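Local atomic coordinates of GTPase activator-like protein (Chaetomium thermophilum, PDB entry 6SSH), a protein that probably acts, through the TSC2-type GAP domain that makes up this chain, to stimulate GTP hydrolysis by a small GTPase. Residues 5-10 and 104-109; 127-132 and 156-161. All coordinates share one frame; numbering follows the deposited sequence.

Contact 1: residues 5-10 and 104-109; sequences VGVIYI and VNIVWN
With CG turned anti to the backbone N in both Tyr9 (chi1 -178°) and Trp108 (chi1 -173°), the two aromatic side chains leave neighbouring strands on the same face of the sheet and meet through Tyr9 CE1 and Trp108 CD1, 3.5 Å apart. The phenol and the five-membered indole ring tilt by 29° and are offset laterally, with little of one ring lying over the other. Asp110 joins the two polar ends, accepting a hydrogen bond from Trp108 NE1, a weak one, and pairing more firmly with Tyr9 OH; Tyr30 closes on both rings. Farther along this face Ile106 CD1 packs 3.8 Å from Val5 CG1.

On the other face Ile10 CD1 presses on Val107 CG1 at 3.5 Å, closer than usual for two methyl groups, and Asn105 OD1 approaches Gly6 CA to 3.1 Å, in the place a side chain at Gly6 would occupy. The amide of Asn105 is held from its other end, ND2 giving a hydrogen bond to Ile99 O.

Between the faces runs the parallel pairing. Residues 5-10 donate from Gly6, Ile8 and Ile10, and accept at Gly6 O and Ile8 O. Ile106 N reaches Gly6 O at 2.8 Å from above the carbonyl plane, whereas Ile10 N meets Trp108 O at 2.9 Å almost head-on. This alternation, in which one residue both gives and accepts while its neighbour points the other way, is typical of adjacent parallel strands, here at the buried centre of the mixed sheet of the GAP domain.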
ATOM      1  N   VAL A   5       2.722   6.712   0.324  1.00 10.60           N
ATOM      2  CA  VAL A   5       2.676   5.381   0.830  1.00  9.38           C
ATOM      3  C   VAL A   5       2.234   4.415  -0.266  1.00  9.00           C
ATOM      4  O   VAL A   5       1.195   4.626  -0.887  1.00  9.71           O
ATOM      5  CB  VAL A   5       1.725   5.309   2.039  1.00 10.64           C
ATOM      6  CG1 VAL A   5       1.571   3.889   2.537  1.00 10.67           C
ATOM      7  CG2 VAL A   5       2.174   6.206   3.212  1.00 12.29           C
ATOM      8  N   GLY A   6       2.976   3.351  -0.498  1.00  8.92           N
ATOM      9  CA  GLY A   6       2.586   2.392  -1.497  1.00  9.11           C
ATOM     10  C   GLY A   6       1.469   1.484  -1.064  1.00  8.69           C
ATOM     11  O   GLY A   6       1.260   1.277   0.182  1.00  9.23           O
ATOM     12  N   VAL A   7       0.712   0.927  -1.981  1.00  8.52           N
ATOM     13  CA  VAL A   7      -0.286  -0.072  -1.696  1.00  8.81           C
ATOM     14  C   VAL A   7      -0.174  -1.105  -2.778  1.00 10.02           C
ATOM     15  O   VAL A   7      -0.345  -0.790  -3.984  1.00  9.55           O
ATOM     16  CB  VAL A   7      -1.736   0.455  -1.682  1.00  9.22           C
ATOM     17  CG1 VAL A   7      -2.680  -0.660  -1.293  1.00 11.47           C
ATOM     18  CG2 VAL A   7      -1.866   1.663  -0.750  1.00 10.51           C
ATOM     19  N   ILE A   8       0.137  -2.323  -2.389  1.00  9.94           N
ATOM     20  CA  ILE A   8       0.484  -3.402  -3.321  1.00  9.34           C
ATOM     21  C   ILE A   8      -0.364  -4.634  -3.110  1.00 11.61           C
ATOM     22  O   ILE A   8      -0.317  -5.216  -2.002  1.00 11.72           O
ATOM     23  CB  ILE A   8       1.947  -3.822  -3.156  1.00 10.21           C
ATOM     24  CG1 ILE A   8       2.903  -2.614  -3.256  1.00 11.82           C
ATOM     25  CG2 ILE A   8       2.309  -4.882  -4.195  1.00 13.05           C
ATOM     26  CD1 ILE A   8       4.309  -2.880  -2.715  1.00 15.03           C
ATOM     27  N   TYR A   9      -1.143  -5.066  -4.082  1.00 10.16           N
ATOM     28  CA  TYR A   9      -1.951  -6.280  -4.019  1.00  9.67           C
ATOM     29  C   TYR A   9      -1.174  -7.470  -4.538  1.00 11.91           C
ATOM     30  O   TYR A   9      -0.647  -7.428  -5.666  1.00 12.24           O
ATOM     31  CB  TYR A   9      -3.228  -6.122  -4.874  1.00 11.61           C
ATOM     32  CG  TYR A   9      -4.111  -7.342  -4.801  1.00 12.36           C
ATOM     33  CD1 TYR A   9      -4.932  -7.568  -3.699  1.00 14.89           C
ATOM     34  CD2 TYR A   9      -4.113  -8.312  -5.783  1.00 12.81           C
ATOM     35  CE1 TYR A   9      -5.708  -8.695  -3.601  1.00 14.63           C
ATOM     36  CE2 TYR A   9      -4.896  -9.451  -5.698  1.00 14.48           C
ATOM     37  CZ  TYR A   9      -5.704  -9.669  -4.596  1.00 14.09           C
ATOM     38  OH  TYR A   9      -6.456 -10.804  -4.544  1.00 15.93           O
ATOM     39  N   ILE A  10      -1.110  -8.522  -3.724  1.00 11.42           N
ATOM     40  CA  ILE A  10      -0.492  -9.794  -4.104  1.00 13.65           C
ATOM     41  C   ILE A  10      -1.568 -10.842  -4.337  1.00 14.68           C
ATOM     42  O   ILE A  10      -2.343 -11.129  -3.420  1.00 15.83           O
ATOM     43  CB  ILE A  10       0.519 -10.290  -3.078  1.00 13.29           C
ATOM     44  CG1 ILE A  10       1.506  -9.191  -2.700  1.00 12.30           C
ATOM     45  CG2 ILE A  10       1.178 -11.533  -3.621  1.00 13.52           C
ATOM     46  CD1 ILE A  10       2.552  -9.625  -1.690  1.00 12.94           C
ATOM     47  N   VAL A 104       7.416   3.499   3.343  1.00 10.64           N
ATOM     48  CA  VAL A 104       6.323   2.695   3.873  1.00 10.55           C
ATOM     49  C   VAL A 104       5.462   2.182   2.732  1.00 11.01           C
ATOM     50  O   VAL A 104       5.066   2.969   1.866  1.00 10.19           O
ATOM     51  CB  VAL A 104       5.449   3.548   4.820  1.00 12.45           C
ATOM     52  CG1 VAL A 104       4.352   2.714   5.404  1.00 12.09           C
ATOM     53  CG2 VAL A 104       6.340   4.175   5.913  1.00 13.21           C
ATOM     54  N   ASN A 105       5.148   0.876   2.762  1.00  9.72           N
ATOM     55  CA  ASN A 105       4.257   0.228   1.815  1.00  9.45           C
ATOM     56  C   ASN A 105       3.269  -0.653   2.525  1.00 10.44           C
ATOM     57  O   ASN A 105       3.669  -1.400   3.420  1.00 11.52           O
ATOM     58  CB  ASN A 105       5.065  -0.606   0.763  1.00  9.69           C
ATOM     59  CG  ASN A 105       5.786   0.254  -0.223  1.00 11.71           C
ATOM     60  OD1 ASN A 105       5.168   0.807  -1.118  1.00 12.64           O
ATOM     61  ND2 ASN A 105       7.038   0.401  -0.069  1.00 12.18           N
ATOM     62  N   ILE A 106       2.047  -0.567   2.126  1.00  9.76           N
ATOM     63  CA  ILE A 106       0.949  -1.431   2.551  1.00  9.55           C
ATOM     64  C   ILE A 106       0.870  -2.582   1.593  1.00  9.91           C
ATOM     65  O   ILE A 106       0.856  -2.345   0.336  1.00 11.14           O
ATOM     66  CB  ILE A 106      -0.362  -0.654   2.592  1.00  9.84           C
ATOM     67  CG1 ILE A 106      -0.257   0.484   3.594  1.00 10.99           C
ATOM     68  CG2 ILE A 106      -1.555  -1.577   2.872  1.00 11.05           C
ATOM     69  CD1 ILE A 106      -1.322   1.550   3.421  1.00 11.58           C
ATOM     70  N   VAL A 107       0.815  -3.824   2.057  1.00  9.93           N
ATOM     71  CA  VAL A 107       0.758  -5.002   1.234  1.00 10.80           C
ATOM     72  C   VAL A 107      -0.512  -5.773   1.513  1.00 11.93           C
ATOM     73  O   VAL A 107      -0.752  -6.134   2.694  1.00 12.50           O
ATOM     74  CB  VAL A 107       1.968  -5.912   1.523  1.00 11.39           C
ATOM     75  CG1 VAL A 107       1.917  -7.204   0.707  1.00 15.86           C
ATOM     76  CG2 VAL A 107       3.267  -5.190   1.210  1.00 13.17           C
ATOM     77  N   TRP A 108      -1.374  -5.975   0.557  1.00 11.58           N
ATOM     78  CA  TRP A 108      -2.561  -6.815   0.702  1.00 10.87           C
ATOM     79  C   TRP A 108      -2.161  -8.194   0.214  1.00 11.96           C
ATOM     80  O   TRP A 108      -2.044  -8.445  -0.990  1.00 12.69           O
ATOM     81  CB  TRP A 108      -3.739  -6.231  -0.062  1.00 11.30           C
ATOM     82  CG  TRP A 108      -5.002  -7.018   0.231  1.00 10.45           C
ATOM     83  CD1 TRP A 108      -5.302  -8.282  -0.137  1.00 11.77           C
ATOM     84  CD2 TRP A 108      -6.118  -6.562   1.049  1.00 10.72           C
ATOM     85  NE1 TRP A 108      -6.544  -8.662   0.369  1.00 15.18           N
ATOM     86  CE2 TRP A 108      -7.060  -7.593   1.073  1.00 12.49           C
ATOM     87  CE3 TRP A 108      -6.408  -5.374   1.685  1.00 12.72           C
ATOM     88  CZ2 TRP A 108      -8.280  -7.485   1.773  1.00 12.76           C
ATOM     89  CZ3 TRP A 108      -7.609  -5.244   2.374  1.00 12.36           C
ATOM     90  CH2 TRP A 108      -8.525  -6.306   2.414  1.00 13.31           C
ATOM     91  N   ASN A 109      -1.845  -9.084   1.153  1.00 13.07           N
ATOM     92  CA  ASN A 109      -1.289 -10.378   0.834  1.00 12.98           C
ATOM     93  C   ASN A 109      -2.369 -11.433   0.636  1.00 15.00           C
ATOM     94  O   ASN A 109      -2.773 -12.122   1.585  1.00 16.56           O
ATOM     95  CB  ASN A 109      -0.308 -10.804   1.901  1.00 14.95           C
ATOM     96  CG  ASN A 109       0.304 -12.157   1.580  1.00 16.07           C
ATOM     97  OD1 ASN A 109       0.352 -12.572   0.432  1.00 18.24           O
ATOM     98  ND2 ASN A 109       0.762 -12.859   2.633  1.00 22.44           N
TER

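Contact 2: residues 127-132 and 156-161; sequences VYIVIT and VMVQVM
An antiparallel strand pair toward one side of the domain's mixed sheet brings 127-132 against 156-161, with hydrogen-bonded and non-hydrogen-bonded pairs alternating. Tyr128 with Met161, Val130 with Gln159 and Thr132 with Met157 each exchange two backbone hydrogen bonds. Tyr128 N to Met161 O, at 2.8 Å, is almost straight, 177° at the hydrogen.

The face carrying Ile129, Ile131, Val158 and Val160 is wholly aliphatic. Ile129 CG2 and Val158 CG1 lie 4.0 Å apart on side chains that run alongside each other in the same direction. At one end Val127 CG1 meets Val160 CG1 at 3.7 Å; at the other, Ile131 CG2 sits 3.8 Å from Val156 CG2, the methyl that lies between Val156's own backbone N and carbonyl carbon. Helix 183-201 covers this side, placing Ala191 on Ile129 and Leu183 and Leu190 on Val158.

On the opposite face Met161, extended until a bend at chi3 (51°), lays SD 4.1 Å from Val130 CG2. Phe115 packs on Tyr128 and Val130, Phe117 on Tyr128 and Met161, while Gln159 is exposed and Tyr128 OH bonds to Asn125. Doubly bonded pairs alternating with non-hydrogen-bonded ones are the signature of antiparallel strands, here on the antiparallel flank of an alpha/beta sheet.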
ATOM      1  N   VAL A 127       9.499  -0.203   6.003  1.00 12.21           N
ATOM      2  CA  VAL A 127       8.346  -0.785   6.693  1.00 14.20           C
ATOM      3  C   VAL A 127       7.352  -1.312   5.699  1.00 13.01           C
ATOM      4  O   VAL A 127       7.016  -0.583   4.732  1.00 12.22           O
ATOM      5  CB  VAL A 127       7.597   0.319   7.542  1.00 13.63           C
ATOM      6  CG1 VAL A 127       6.373  -0.294   8.270  1.00 15.72           C
ATOM      7  CG2 VAL A 127       8.549   0.963   8.568  1.00 17.19           C
ATOM      8  N   TYR A 128       6.842  -2.517   5.941  1.00 12.33           N
ATOM      9  CA  TYR A 128       5.691  -3.077   5.245  1.00 11.87           C
ATOM     10  C   TYR A 128       4.578  -3.297   6.276  1.00 13.07           C
ATOM     11  O   TYR A 128       4.799  -3.882   7.355  1.00 13.21           O
ATOM     12  CB  TYR A 128       6.009  -4.409   4.555  1.00 14.06           C
ATOM     13  CG  TYR A 128       7.060  -4.274   3.477  1.00 12.08           C
ATOM     14  CD1 TYR A 128       8.349  -4.731   3.699  1.00 13.89           C
ATOM     15  CD2 TYR A 128       6.765  -3.607   2.282  1.00 13.39           C
ATOM     16  CE1 TYR A 128       9.317  -4.625   2.762  1.00 17.03           C
ATOM     17  CE2 TYR A 128       7.754  -3.477   1.324  1.00 11.93           C
ATOM     18  CZ  TYR A 128       9.004  -3.954   1.591  1.00 14.24           C
ATOM     19  OH  TYR A 128      10.058  -3.844   0.650  1.00 17.40           O
ATOM     20  N   ILE A 129       3.395  -2.818   5.976  1.00 12.27           N
ATOM     21  CA  ILE A 129       2.166  -3.051   6.743  1.00 11.04           C
ATOM     22  C   ILE A 129       1.423  -4.126   6.021  1.00 12.20           C
ATOM     23  O   ILE A 129       0.908  -3.873   4.906  1.00 11.92           O
ATOM     24  CB  ILE A 129       1.332  -1.804   6.902  1.00 11.92           C
ATOM     25  CG1 ILE A 129       2.102  -0.743   7.665  1.00 13.98           C
ATOM     26  CG2 ILE A 129      -0.001  -2.115   7.598  1.00 14.10           C
ATOM     27  CD1 ILE A 129       1.602   0.623   7.499  1.00 13.29           C
ATOM     28  N   VAL A 130       1.455  -5.362   6.494  1.00 12.50           N
ATOM     29  CA  VAL A 130       0.985  -6.528   5.753  1.00 12.98           C
ATOM     30  C   VAL A 130      -0.409  -6.929   6.212  1.00 13.00           C
ATOM     31  O   VAL A 130      -0.616  -7.200   7.417  1.00 14.13           O
ATOM     32  CB  VAL A 130       1.931  -7.686   5.874  1.00 15.16           C
ATOM     33  CG1 VAL A 130       1.466  -8.795   5.019  1.00 16.15           C
ATOM     34  CG2 VAL A 130       3.365  -7.285   5.537  1.00 15.33           C
ATOM     35  N   ILE A 131      -1.377  -6.956   5.328  1.00 13.09           N
ATOM     36  CA  ILE A 131      -2.786  -7.300   5.557  1.00 12.07           C
ATOM     37  C   ILE A 131      -2.981  -8.685   4.990  1.00 13.21           C
ATOM     38  O   ILE A 131      -2.772  -8.883   3.800  1.00 13.73           O
ATOM     39  CB  ILE A 131      -3.741  -6.332   4.859  1.00 12.94           C
ATOM     40  CG1 ILE A 131      -3.552  -4.923   5.385  1.00 13.06           C
ATOM     41  CG2 ILE A 131      -5.192  -6.812   4.980  1.00 13.85           C
ATOM     42  CD1 ILE A 131      -4.149  -3.806   4.518  1.00 12.62           C
ATOM     43  N   THR A 132      -3.403  -9.655   5.773  1.00 14.29           N
ATOM     44  CA  THR A 132      -3.637 -11.006   5.292  1.00 13.99           C
ATOM     45  C   THR A 132      -5.036 -11.422   5.702  1.00 15.27           C
ATOM     46  O   THR A 132      -5.274 -11.601   6.914  1.00 15.72           O
ATOM     47  CB  THR A 132      -2.625 -11.982   5.892  1.00 18.15           C
ATOM     48  OG1 THR A 132      -1.300 -11.485   5.675  1.00 18.83           O
ATOM     49  CG2 THR A 132      -2.711 -13.326   5.252  1.00 17.42           C
ATOM     50  N   VAL A 156      -9.194  -9.482   9.027  1.00 13.58           N
ATOM     51  CA  VAL A 156      -7.856  -9.705   8.468  1.00 15.32           C
ATOM     52  C   VAL A 156      -6.854  -9.679   9.623  1.00 15.80           C
ATOM     53  O   VAL A 156      -7.136  -9.202  10.720  1.00 15.07           O
ATOM     54  CB  VAL A 156      -7.460  -8.640   7.439  1.00 15.11           C
ATOM     55  CG1 VAL A 156      -8.472  -8.603   6.283  1.00 17.89           C
ATOM     56  CG2 VAL A 156      -7.356  -7.289   8.073  1.00 14.20           C
ATOM     57  N   MET A 157      -5.673 -10.216   9.385  1.00 13.67           N
ATOM     58  CA  MET A 157      -4.516 -10.042  10.204  1.00 13.98           C
ATOM     59  C   MET A 157      -3.693  -8.910   9.699  1.00 13.99           C
ATOM     60  O   MET A 157      -3.525  -8.778   8.479  1.00 15.11           O
ATOM     61  CB  MET A 157      -3.702 -11.319  10.249  1.00 15.87           C
ATOM     62  CG  MET A 157      -4.492 -12.527  10.767  1.00 18.37           C
ATOM     63  SD  MET A 157      -5.356 -12.320  12.356  1.00 21.90           S
ATOM     64  CE  MET A 157      -3.947 -11.899  13.337  1.00 23.57           C
ATOM     65  N   VAL A 158      -3.189  -8.073  10.586  1.00 15.35           N
ATOM     66  CA  VAL A 158      -2.321  -6.959  10.226  1.00 14.72           C
ATOM     67  C   VAL A 158      -1.024  -7.112  10.975  1.00 17.36           C
ATOM     68  O   VAL A 158      -1.057  -7.293  12.208  1.00 16.86           O
ATOM     69  CB  VAL A 158      -2.934  -5.556  10.562  1.00 16.57           C
ATOM     70  CG1 VAL A 158      -1.949  -4.476  10.154  1.00 17.06           C
ATOM     71  CG2 VAL A 158      -4.254  -5.372   9.874  1.00 14.62           C
ATOM     72  N   GLN A 159       0.098  -7.123  10.280  1.00 16.57           N
ATOM     73  CA  GLN A 159       1.428  -7.288  10.851  1.00 20.20           C
ATOM     74  C   GLN A 159       2.372  -6.255  10.279  1.00 15.89           C
ATOM     75  O   GLN A 159       2.363  -5.974   9.053  1.00 18.10           O
ATOM     76  CB  GLN A 159       1.951  -8.678  10.535  1.00 25.46           C
ATOM     77  CG  GLN A 159       3.352  -8.999  11.074  1.00 33.04           C
ATOM     78  CD  GLN A 159       3.765 -10.471  10.841  1.00 34.82           C
ATOM     79  OE1 GLN A 159       2.961 -11.306  10.427  1.00 36.18           O
ATOM     80  NE2 GLN A 159       5.034 -10.772  11.091  1.00 41.08           N
ATOM     81  N   VAL A 160       3.187  -5.644  11.096  1.00 18.19           N
ATOM     82  CA  VAL A 160       4.172  -4.695  10.611  1.00 15.97           C
ATOM     83  C   VAL A 160       5.484  -5.443  10.527  1.00 18.88           C
ATOM     84  O   VAL A 160       5.891  -6.163  11.498  1.00 21.14           O
ATOM     85  CB  VAL A 160       4.252  -3.452  11.494  1.00 18.43           C
ATOM     86  CG1 VAL A 160       5.376  -2.480  11.072  1.00 23.38           C
ATOM     87  CG2 VAL A 160       2.955  -2.766  11.566  1.00 20.18           C
ATOM     88  N   MET A 161       6.182  -5.307   9.400  1.00 16.41           N
ATOM     89  CA  MET A 161       7.492  -5.915   9.183  1.00 16.81           C
ATOM     90  C   MET A 161       8.446  -4.815   8.832  1.00 18.62           C
ATOM     91  O   MET A 161       8.165  -4.052   7.923  1.00 18.12           O
ATOM     92  CB  MET A 161       7.472  -6.949   8.069  1.00 18.14           C
ATOM     93  CG  MET A 161       6.617  -8.133   8.376  1.00 24.58           C
ATOM     94  SD  MET A 161       6.609  -9.330   7.059  1.00 28.59           S
ATOM     95  CE  MET A 161       8.329  -9.615   6.721  1.00 38.18           C
TER

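Both contacts belong to a single mixed sheet and share a seam: strand 104-109 of contact 1 lies beside strand 127-134 of contact 2, and Val107 O and Asn109 N probably bond to Ile131 N and O, each at 2.8 Å. Their centres are about 9 Å apart. Contact 1, near the centre of the folded domain, is buried throughout and brings together strands far apart in sequence; contact 2 lies farther out, is partly open, and pairs strands separated by a short excursion. Contact 1 is parallel and adds an aromatic pair and a buried amide to its aliphatic packing; contact 2 is antiparallel, its side-chain contacts aliphatic with one methionine sulfur. Helix 183-201 touches residues of both.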